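Local coordinates for Dbv8 protein (Nonomuraea, PDB 4MFZ), which probably transfers long fatty acyl groups from acyl-CoA to an amino group of glycopeptide antibiotic precursors, as a GNAT-type N-acyltransferase, at residues Thr210-Leu215 with Ala251-Ser256; Trp280-Ser285 with Tyr330-Arg335. All coordinates share one frame; numbering follows the deposited sequence.

Contact 1: Thr210-Leu215 with Ala251-Ser256; sequences TPVLGL and AATGTS. With MFK (decanoyl-CoA), chain B.
L215 and T253 share the final rung between two parallel strands that then part, with a water in the opening and the acyl chain of decanoyl-CoA just beyond. L215 N reaches T253 O at 3.0 Å in a nearly straight bond (172°). The water donates to L215 O (2.7 Å) and also to T253 O, which thus accepts twice. Past this point the acyl chain comes up to the split: L215 O lies 3.4 Å from CBZ, and G254, without a side chain, leaves CBZ room; its CA lies 3.9 Å from CAK. Further on, the S256 hydroxyl lies beside the thioester sulfur.

Behind it the pairing is regular, L213 bonding through its N to A251 O and through its O to T253 N (2.9 Å). CB of A252 touches CB of both L213 and L215 (4.2 and 4.4 Å). On the other face, chi1 of 68° to CG1 leaves V212 CG2 anti to the backbone N, where it meets CG2 of T253 at 3.5 Å, the side chains crossing at about a right angle. Strands 211-216 and 251-256, joined through helix 226-243, form a beta-alpha-beta unit whose splayed end is the acyl-CoA cleft characteristic of the GNAT fold.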
loop_
_atom_site.group_PDB
_atom_site.type_symbol
_atom_site.label_atom_id
_atom_site.label_comp_id
_atom_site.label_asym_id
_atom_site.label_seq_id
_atom_site.Cartn_x
_atom_site.Cartn_y
_atom_site.Cartn_z
ATOM N N THR A 210 -5.306 -19.067 -11.358
ATOM C CA THR A 210 -3.887 -19.399 -11.459
ATOM C C THR A 210 -3.010 -18.356 -10.738
ATOM O O THR A 210 -3.230 -17.158 -10.879
ATOM C CB THR A 210 -3.423 -19.569 -12.916
ATOM O OG1 THR A 210 -3.738 -18.386 -13.650
ATOM C CG2 THR A 210 -4.115 -20.788 -13.577
ATOM N N PRO A 211 -2.021 -18.820 -9.967
ATOM C CA PRO A 211 -1.142 -17.916 -9.211
ATOM C C PRO A 211 -0.458 -16.868 -10.113
ATOM O O PRO A 211 -0.074 -17.172 -11.253
ATOM C CB PRO A 211 -0.114 -18.863 -8.589
ATOM C CG PRO A 211 -0.204 -20.141 -9.386
ATOM C CD PRO A 211 -1.645 -20.238 -9.794
ATOM N N VAL A 212 -0.344 -15.633 -9.619
ATOM C CA VAL A 212 0.350 -14.561 -10.351
ATOM C C VAL A 212 1.031 -13.598 -9.356
ATOM O O VAL A 212 0.609 -13.513 -8.197
ATOM C CB VAL A 212 -0.622 -13.828 -11.328
ATOM C CG1 VAL A 212 -1.696 -13.010 -10.608
ATOM C CG2 VAL A 212 0.140 -12.968 -12.323
ATOM N N LEU A 213 2.083 -12.896 -9.785
ATOM C CA LEU A 213 2.700 -11.875 -8.941
ATOM C C LEU A 213 2.190 -10.503 -9.336
ATOM O O LEU A 213 2.328 -10.115 -10.492
ATOM C CB LEU A 213 4.232 -11.883 -9.049
ATOM C CG LEU A 213 5.082 -13.038 -8.497
ATOM C CD1 LEU A 213 6.539 -12.613 -8.573
ATOM C CD2 LEU A 213 4.711 -13.429 -7.075
ATOM N N GLY A 214 1.592 -9.766 -8.408
ATOM C CA GLY A 214 1.256 -8.375 -8.692
ATOM C C GLY A 214 2.551 -7.591 -8.517
ATOM O O GLY A 214 3.223 -7.759 -7.512
ATOM N N LEU A 215 2.931 -6.789 -9.505
ATOM C CA LEU A 215 4.178 -6.030 -9.423
ATOM C C LEU A 215 3.818 -4.581 -9.187
ATOM O O LEU A 215 2.924 -4.084 -9.845
ATOM C CB LEU A 215 5.033 -6.204 -10.703
ATOM C CG LEU A 215 6.477 -5.669 -10.664
ATOM C CD1 LEU A 215 7.456 -6.556 -11.411
ATOM C CD2 LEU A 215 6.538 -4.243 -11.192
ATOM N N ALA A 251 4.124 -15.704 -14.142
ATOM C CA ALA A 251 3.938 -14.358 -14.701
ATOM C C ALA A 251 3.809 -13.233 -13.636
ATOM O O ALA A 251 3.583 -13.483 -12.437
ATOM C CB ALA A 251 2.758 -14.335 -15.697
ATOM N N ALA A 252 3.961 -11.998 -14.077
ATOM C CA ALA A 252 3.657 -10.843 -13.226
ATOM C C ALA A 252 2.692 -9.917 -13.970
ATOM O O ALA A 252 2.716 -9.855 -15.196
ATOM C CB ALA A 252 4.942 -10.116 -12.814
ATOM N N THR A 253 1.828 -9.224 -13.230
ATOM C CA THR A 253 0.837 -8.331 -13.812
ATOM C C THR A 253 0.880 -6.949 -13.159
ATOM O O THR A 253 1.340 -6.781 -12.006
ATOM C CB THR A 253 -0.609 -8.877 -13.663
ATOM O OG1 THR A 253 -0.917 -9.027 -12.288
ATOM C CG2 THR A 253 -0.792 -10.224 -14.334
ATOM N N GLY A 254 0.390 -5.959 -13.900
ATOM C CA GLY A 254 0.278 -4.614 -13.385
ATOM C C GLY A 254 -0.563 -3.803 -14.326
ATOM O O GLY A 254 -0.601 -4.065 -15.538
ATOM N N THR A 255 -1.230 -2.808 -13.768
ATOM C CA THR A 255 -2.010 -1.872 -14.551
ATOM C C THR A 255 -1.558 -0.471 -14.171
ATOM O O THR A 255 -1.460 -0.169 -12.995
ATOM C CB THR A 255 -3.502 -2.015 -14.251
ATOM O OG1 THR A 255 -3.952 -3.269 -14.757
ATOM C CG2 THR A 255 -4.319 -0.879 -14.923
ATOM N N SER A 256 -1.270 0.384 -15.144
ATOM C CA SER A 256 -0.659 1.672 -14.791
ATOM C C SER A 256 -0.697 2.712 -15.887
ATOM O O SER A 256 -0.739 2.388 -17.076
ATOM C CB SER A 256 0.826 1.444 -14.391
ATOM O OG SER A 256 1.398 2.638 -13.858
HETATM C CCG MFK B . 8.804 0.688 -16.571
HETATM C CCF MFK B . 8.535 -0.803 -16.763
HETATM C CCE MFK B . 7.570 -1.280 -15.700
HETATM C CCD MFK B . 6.170 -0.933 -16.139
HETATM C CCC MFK B . 5.208 -1.855 -15.416
HETATM C CCB MFK B . 4.312 -1.052 -14.505
HETATM C CCA MFK B . 3.162 -1.952 -14.089
HETATM C CBZ MFK B . 3.270 -2.189 -12.591
HETATM C CAK MFK B . 2.111 -1.509 -11.887
HETATM C CAJ MFK B . 2.643 -0.417 -10.949
HETATM O OAL MFK B . 3.718 -0.531 -10.352
HETATM S SAI MFK B . 1.566 0.958 -10.799
HETATM C CAH MFK B . 2.519 2.097 -9.708
HETATM C CAG MFK B . 3.695 2.759 -10.434
HETATM N NAF MFK B . 4.415 3.559 -9.429
HETATM C CAE MFK B . 4.582 4.890 -9.534
HETATM O OAM MFK B . 4.199 5.561 -10.490
HETATM C CAD MFK B . 5.351 5.540 -8.363
HETATM C CAC MFK B . 5.691 7.004 -8.705
HETATM N NAB MFK B . 6.474 7.083 -9.956
HETATM C CAA MFK B . 7.809 7.185 -9.877
HETATM O OAO MFK B . 8.418 7.210 -8.796
HETATM C CAN MFK B . 8.569 7.315 -11.205
HETATM O OAU MFK B . 7.661 7.604 -12.293
HETATM C CAP MFK B . 9.445 6.085 -11.531
HETATM C CAR MFK B . 8.578 4.837 -11.574
HETATM C CAS MFK B . 10.553 5.860 -10.507
HETATM C CAQ MFK B . 10.089 6.289 -12.900
HETATM O OAT MFK B . 10.871 7.462 -12.837
HETATM P PAV MFK B . 12.205 7.663 -13.720
HETATM O OAX MFK B . 13.120 6.521 -13.567
HETATM O OAW MFK B . 12.720 9.038 -13.452
HETATM O OAY MFK B . 11.491 7.598 -15.162
HETATM P PAZ MFK B . 12.065 8.133 -16.562
HETATM O OBA MFK B . 11.169 7.444 -17.662
HETATM O OBB MFK B . 13.498 7.844 -16.780
HETATM O "O5'" MFK B . 11.589 9.669 -16.659
HETATM C "C5'" MFK B . 11.842 10.493 -17.775
HETATM C "C4'" MFK B . 11.318 11.893 -17.436
HETATM O "O4'" MFK B . 10.034 11.917 -16.699
HETATM C "C3'" MFK B . 12.273 12.626 -16.524
HETATM O "O3'" MFK B . 12.155 14.017 -16.819
HETATM P PBV MFK B . 13.510 14.896 -16.972
HETATM O OBW MFK B . 14.002 15.014 -15.471
HETATM O OBY MFK B . 12.980 16.332 -17.518
HETATM O OBX MFK B . 14.589 14.287 -17.746
HETATM C "C2'" MFK B . 11.686 12.296 -15.148
HETATM O "O2'" MFK B . 12.102 13.180 -14.124
HETATM C "C1'" MFK B . 10.217 12.473 -15.387
HETATM N N9 MFK B . 9.415 11.708 -14.398
HETATM C C8 MFK B . 9.228 10.383 -14.380
HETATM N N7 MFK B . 8.435 10.096 -13.338
HETATM C C5 MFK B . 8.087 11.250 -12.748
HETATM C C4 MFK B . 8.701 12.236 -13.410
HETATM N N3 MFK B . 8.502 13.516 -13.061
HETATM C C2 MFK B . 7.720 13.952 -11.875
HETATM N N1 MFK B . 7.104 12.777 -11.227
HETATM C C6 MFK B . 7.306 11.532 -11.685
HETATM N N6 MFK B . 6.716 10.512 -11.064
HETATM O O HOH W 1 0.309 -4.906 -9.713
#

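Contact 2: Trp280-Ser285 with Tyr330-Arg335; sequences WTLLDS and YQRSGR. With MFK (decanoyl-CoA), chain B.
T281 and R335 bind each other twice through their backbones: T281 N gives a nearly straight bond (176°) to R335 O at 2.9 Å, lying in the carbonyl plane, and R335 N returns one to T281 O. That oxygen also takes a CA-H contact from G334. One step along, L283 N bonds to S333 O at 3.0 Å, approaching from a position tilted out of the carbonyl plane.

The carbonyl of L283 is met by a side chain instead. R332 folds back at chi2 and chi3 (-80° and -89°), and its NH1 donates to L283 O at 3.2 Å, with the oxygen at the edge of the guanidinium, close to its plane. D284 OD1 also sits at that edge, but at 4.4 Å from NH2 it is too far for a salt bridge and may add a weak attraction. S333 OG has partners outside both segments, T255 OG1 and Q288 OE1.

Apolar groups complete the join, with L283 CD2 lying across the R335 chain, 3.8 Å from CD. The W280 indole turns an edge to G334, donates its NE1-H to the hydroxyl of Y229, and presents a face to the decanoyl tail, whose CCC rests 3.4 Å above the ring plane, offset toward the rim. C-terminal strand 330-337 is inserted antiparallel between 251-256 and 281-289, as in the GNAT fold, where the last strand slots between the two before it.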
loop_
_atom_site.group_PDB
_atom_site.type_symbol
_atom_site.label_atom_id
_atom_site.label_comp_id
_atom_site.label_asym_id
_atom_site.label_seq_id
_atom_site.Cartn_x
_atom_site.Cartn_y
_atom_site.Cartn_z
ATOM N N TRP A 280 7.279 -5.707 -21.359
ATOM C CA TRP A 280 5.910 -6.006 -20.941
ATOM C C TRP A 280 5.034 -6.228 -22.132
ATOM O O TRP A 280 5.187 -5.565 -23.140
ATOM C CB TRP A 280 5.375 -4.845 -20.111
ATOM C CG TRP A 280 5.908 -4.843 -18.700
ATOM C CD1 TRP A 280 7.218 -4.579 -18.271
ATOM C CD2 TRP A 280 5.158 -5.154 -17.480
ATOM N NE1 TRP A 280 7.316 -4.696 -16.910
ATOM C CE2 TRP A 280 6.112 -5.029 -16.371
ATOM C CE3 TRP A 280 3.831 -5.491 -17.205
ATOM C CZ2 TRP A 280 5.735 -5.250 -15.055
ATOM C CZ3 TRP A 280 3.461 -5.705 -15.874
ATOM C CH2 TRP A 280 4.393 -5.592 -14.822
ATOM N N THR A 281 4.084 -7.150 -22.028
ATOM C CA THR A 281 3.107 -7.312 -23.096
ATOM C C THR A 281 1.748 -6.708 -22.726
ATOM O O THR A 281 1.199 -7.024 -21.688
ATOM C CB THR A 281 2.961 -8.780 -23.545
ATOM O OG1 THR A 281 1.577 -9.038 -23.794
ATOM C CG2 THR A 281 3.468 -9.768 -22.521
ATOM N N LEU A 282 1.224 -5.811 -23.562
ATOM C CA LEU A 282 -0.023 -5.109 -23.249
ATOM C C LEU A 282 -1.251 -5.987 -23.482
ATOM O O LEU A 282 -1.398 -6.586 -24.533
ATOM C CB LEU A 282 -0.121 -3.789 -24.042
ATOM C CG LEU A 282 1.004 -2.759 -23.771
ATOM C CD1 LEU A 282 0.827 -1.490 -24.587
ATOM C CD2 LEU A 282 1.127 -2.412 -22.291
ATOM N N LEU A 283 -2.121 -6.093 -22.484
ATOM C CA LEU A 283 -3.398 -6.764 -22.681
ATOM C C LEU A 283 -4.334 -5.842 -23.480
ATOM O O LEU A 283 -4.392 -4.627 -23.230
ATOM C CB LEU A 283 -4.021 -7.168 -21.334
ATOM C CG LEU A 283 -3.211 -8.077 -20.381
ATOM C CD1 LEU A 283 -3.800 -8.048 -18.973
ATOM C CD2 LEU A 283 -3.081 -9.517 -20.876
ATOM N N ASP A 284 -5.037 -6.398 -24.463
ATOM C CA ASP A 284 -6.084 -5.630 -25.145
ATOM C C ASP A 284 -7.378 -5.722 -24.359
ATOM O O ASP A 284 -7.891 -6.820 -24.123
ATOM C CB ASP A 284 -6.322 -6.119 -26.572
ATOM C CG ASP A 284 -5.087 -6.032 -27.432
ATOM O OD1 ASP A 284 -4.393 -4.987 -27.388
ATOM O OD2 ASP A 284 -4.808 -7.018 -28.148
ATOM N N SER A 285 -7.897 -4.573 -23.946
ATOM C CA SER A 285 -9.154 -4.522 -23.215
ATOM C C SER A 285 -9.741 -3.125 -23.305
ATOM O O SER A 285 -9.068 -2.185 -23.756
ATOM C CB SER A 285 -8.951 -4.937 -21.753
ATOM O OG SER A 285 -8.050 -4.059 -21.110
ATOM N N TYR A 330 -4.456 7.410 -20.494
ATOM C CA TYR A 330 -5.001 6.068 -20.196
ATOM C C TYR A 330 -4.075 5.206 -19.332
ATOM O O TYR A 330 -2.858 5.336 -19.387
ATOM C CB TYR A 330 -5.392 5.337 -21.499
ATOM C CG TYR A 330 -6.388 6.155 -22.273
ATOM C CD1 TYR A 330 -7.756 6.050 -22.005
ATOM C CD2 TYR A 330 -5.965 7.094 -23.219
ATOM C CE1 TYR A 330 -8.683 6.832 -22.680
ATOM C CE2 TYR A 330 -6.880 7.881 -23.895
ATOM C CZ TYR A 330 -8.233 7.747 -23.618
ATOM O OH TYR A 330 -9.147 8.526 -24.287
ATOM N N GLN A 331 -4.670 4.349 -18.509
ATOM C CA GLN A 331 -3.965 3.265 -17.854
ATOM C C GLN A 331 -4.025 2.049 -18.755
ATOM O O GLN A 331 -5.043 1.828 -19.427
ATOM C CB GLN A 331 -4.680 2.898 -16.574
ATOM C CG GLN A 331 -4.575 3.933 -15.477
ATOM C CD GLN A 331 -5.083 3.370 -14.180
ATOM O OE1 GLN A 331 -4.318 3.072 -13.263
ATOM N NE2 GLN A 331 -6.381 3.171 -14.112
ATOM N N ARG A 332 -2.964 1.249 -18.771
ATOM C CA ARG A 332 -3.025 -0.047 -19.463
ATOM C C ARG A 332 -2.626 -1.163 -18.518
ATOM O O ARG A 332 -1.842 -0.944 -17.585
ATOM C CB ARG A 332 -2.157 -0.090 -20.741
ATOM C CG ARG A 332 -2.244 1.143 -21.635
ATOM C CD ARG A 332 -3.475 1.163 -22.530
ATOM N NE ARG A 332 -3.175 0.484 -23.780
ATOM C CZ ARG A 332 -3.495 -0.774 -24.020
ATOM N NH1 ARG A 332 -4.137 -1.449 -23.107
ATOM N NH2 ARG A 332 -3.182 -1.349 -25.162
ATOM N N SER A 333 -3.174 -2.349 -18.780
ATOM C CA SER A 333 -2.827 -3.568 -18.072
ATOM C C SER A 333 -1.805 -4.331 -18.871
ATOM O O SER A 333 -1.862 -4.376 -20.097
ATOM C CB SER A 333 -4.074 -4.439 -17.867
ATOM O OG SER A 333 -4.989 -3.736 -17.063
ATOM N N GLY A 334 -0.842 -4.916 -18.184
ATOM C CA GLY A 334 0.223 -5.617 -18.884
ATOM C C GLY A 334 0.642 -6.855 -18.114
ATOM O O GLY A 334 0.250 -7.003 -16.966
ATOM N N ARG A 335 1.430 -7.724 -18.750
ATOM C CA ARG A 335 2.060 -8.868 -18.070
ATOM C C ARG A 335 3.516 -9.059 -18.505
ATOM O O ARG A 335 3.872 -8.732 -19.627
ATOM C CB ARG A 335 1.367 -10.194 -18.404
ATOM C CG ARG A 335 -0.120 -10.317 -18.150
ATOM C CD ARG A 335 -0.621 -11.606 -18.807
ATOM N NE ARG A 335 0.047 -11.812 -20.104
ATOM C CZ ARG A 335 0.682 -12.916 -20.493
ATOM N NH1 ARG A 335 0.724 -13.989 -19.710
ATOM N NH2 ARG A 335 1.261 -12.949 -21.687
HETATM C CCG MFK B . 8.804 0.688 -16.571
HETATM C CCF MFK B . 8.535 -0.803 -16.763
HETATM C CCE MFK B . 7.570 -1.280 -15.700
HETATM C CCD MFK B . 6.170 -0.933 -16.139
HETATM C CCC MFK B . 5.208 -1.855 -15.416
HETATM C CCB MFK B . 4.312 -1.052 -14.505
HETATM C CCA MFK B . 3.162 -1.952 -14.089
HETATM C CBZ MFK B . 3.270 -2.189 -12.591
HETATM C CAK MFK B . 2.111 -1.509 -11.887
HETATM C CAJ MFK B . 2.643 -0.417 -10.949
HETATM O OAL MFK B . 3.718 -0.531 -10.352
HETATM S SAI MFK B . 1.566 0.958 -10.799
HETATM C CAH MFK B . 2.519 2.097 -9.708
HETATM C CAG MFK B . 3.695 2.759 -10.434
HETATM N NAF MFK B . 4.415 3.559 -9.429
HETATM C CAE MFK B . 4.582 4.890 -9.534
HETATM O OAM MFK B . 4.199 5.561 -10.490
HETATM C CAD MFK B . 5.351 5.540 -8.363
HETATM C CAC MFK B . 5.691 7.004 -8.705
HETATM N NAB MFK B . 6.474 7.083 -9.956
HETATM C CAA MFK B . 7.809 7.185 -9.877
HETATM O OAO MFK B . 8.418 7.210 -8.796
HETATM C CAN MFK B . 8.569 7.315 -11.205
HETATM O OAU MFK B . 7.661 7.604 -12.293
HETATM C CAP MFK B . 9.445 6.085 -11.531
HETATM C CAR MFK B . 8.578 4.837 -11.574
HETATM C CAS MFK B . 10.553 5.860 -10.507
HETATM C CAQ MFK B . 10.089 6.289 -12.900
HETATM O OAT MFK B . 10.871 7.462 -12.837
HETATM P PAV MFK B . 12.205 7.663 -13.720
HETATM O OAX MFK B . 13.120 6.521 -13.567
HETATM O OAW MFK B . 12.720 9.038 -13.452
HETATM O OAY MFK B . 11.491 7.598 -15.162
HETATM P PAZ MFK B . 12.065 8.133 -16.562
HETATM O OBA MFK B . 11.169 7.444 -17.662
HETATM O OBB MFK B . 13.498 7.844 -16.780
HETATM O "O5'" MFK B . 11.589 9.669 -16.659
HETATM C "C5'" MFK B . 11.842 10.493 -17.775
HETATM C "C4'" MFK B . 11.318 11.893 -17.436
HETATM O "O4'" MFK B . 10.034 11.917 -16.699
HETATM C "C3'" MFK B . 12.273 12.626 -16.524
HETATM O "O3'" MFK B . 12.155 14.017 -16.819
HETATM P PBV MFK B . 13.510 14.896 -16.972
HETATM O OBW MFK B . 14.002 15.014 -15.471
HETATM O OBY MFK B . 12.980 16.332 -17.518
HETATM O OBX MFK B . 14.589 14.287 -17.746
HETATM C "C2'" MFK B . 11.686 12.296 -15.148
HETATM O "O2'" MFK B . 12.102 13.180 -14.124
HETATM C "C1'" MFK B . 10.217 12.473 -15.387
HETATM N N9 MFK B . 9.415 11.708 -14.398
HETATM C C8 MFK B . 9.228 10.383 -14.380
HETATM N N7 MFK B . 8.435 10.096 -13.338
HETATM C C5 MFK B . 8.087 11.250 -12.748
HETATM C C4 MFK B . 8.701 12.236 -13.410
HETATM N N3 MFK B . 8.502 13.516 -13.061
HETATM C C2 MFK B . 7.720 13.952 -11.875
HETATM N N1 MFK B . 7.104 12.777 -11.227
HETATM C C6 MFK B . 7.306 11.532 -11.685
HETATM N N6 MFK B . 6.716 10.512 -11.064
#

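Both contacts belong to one mixed sheet in the GNAT-like C-terminal domain, their centres about 11 Å apart. Across the sheet the strands run 211-216, 251-256, 330-337, 281-289, so contact 1 is the parallel pair and contact 2 the antiparallel pair at the edge, one strand pairing further on, ending at a strand that is outermost within this chain. Both segments of contact 1 precede both segments of contact 2 in the sequence. The two middle strands stitch them together, with G334 N 2.8 Å from G254 O in a probable hydrogen bond. Both touch decanoyl-CoA at different points: contact 1 receives the thioester end, contact 2 the fatty tail, so the sheet lines successive parts of the acyl group.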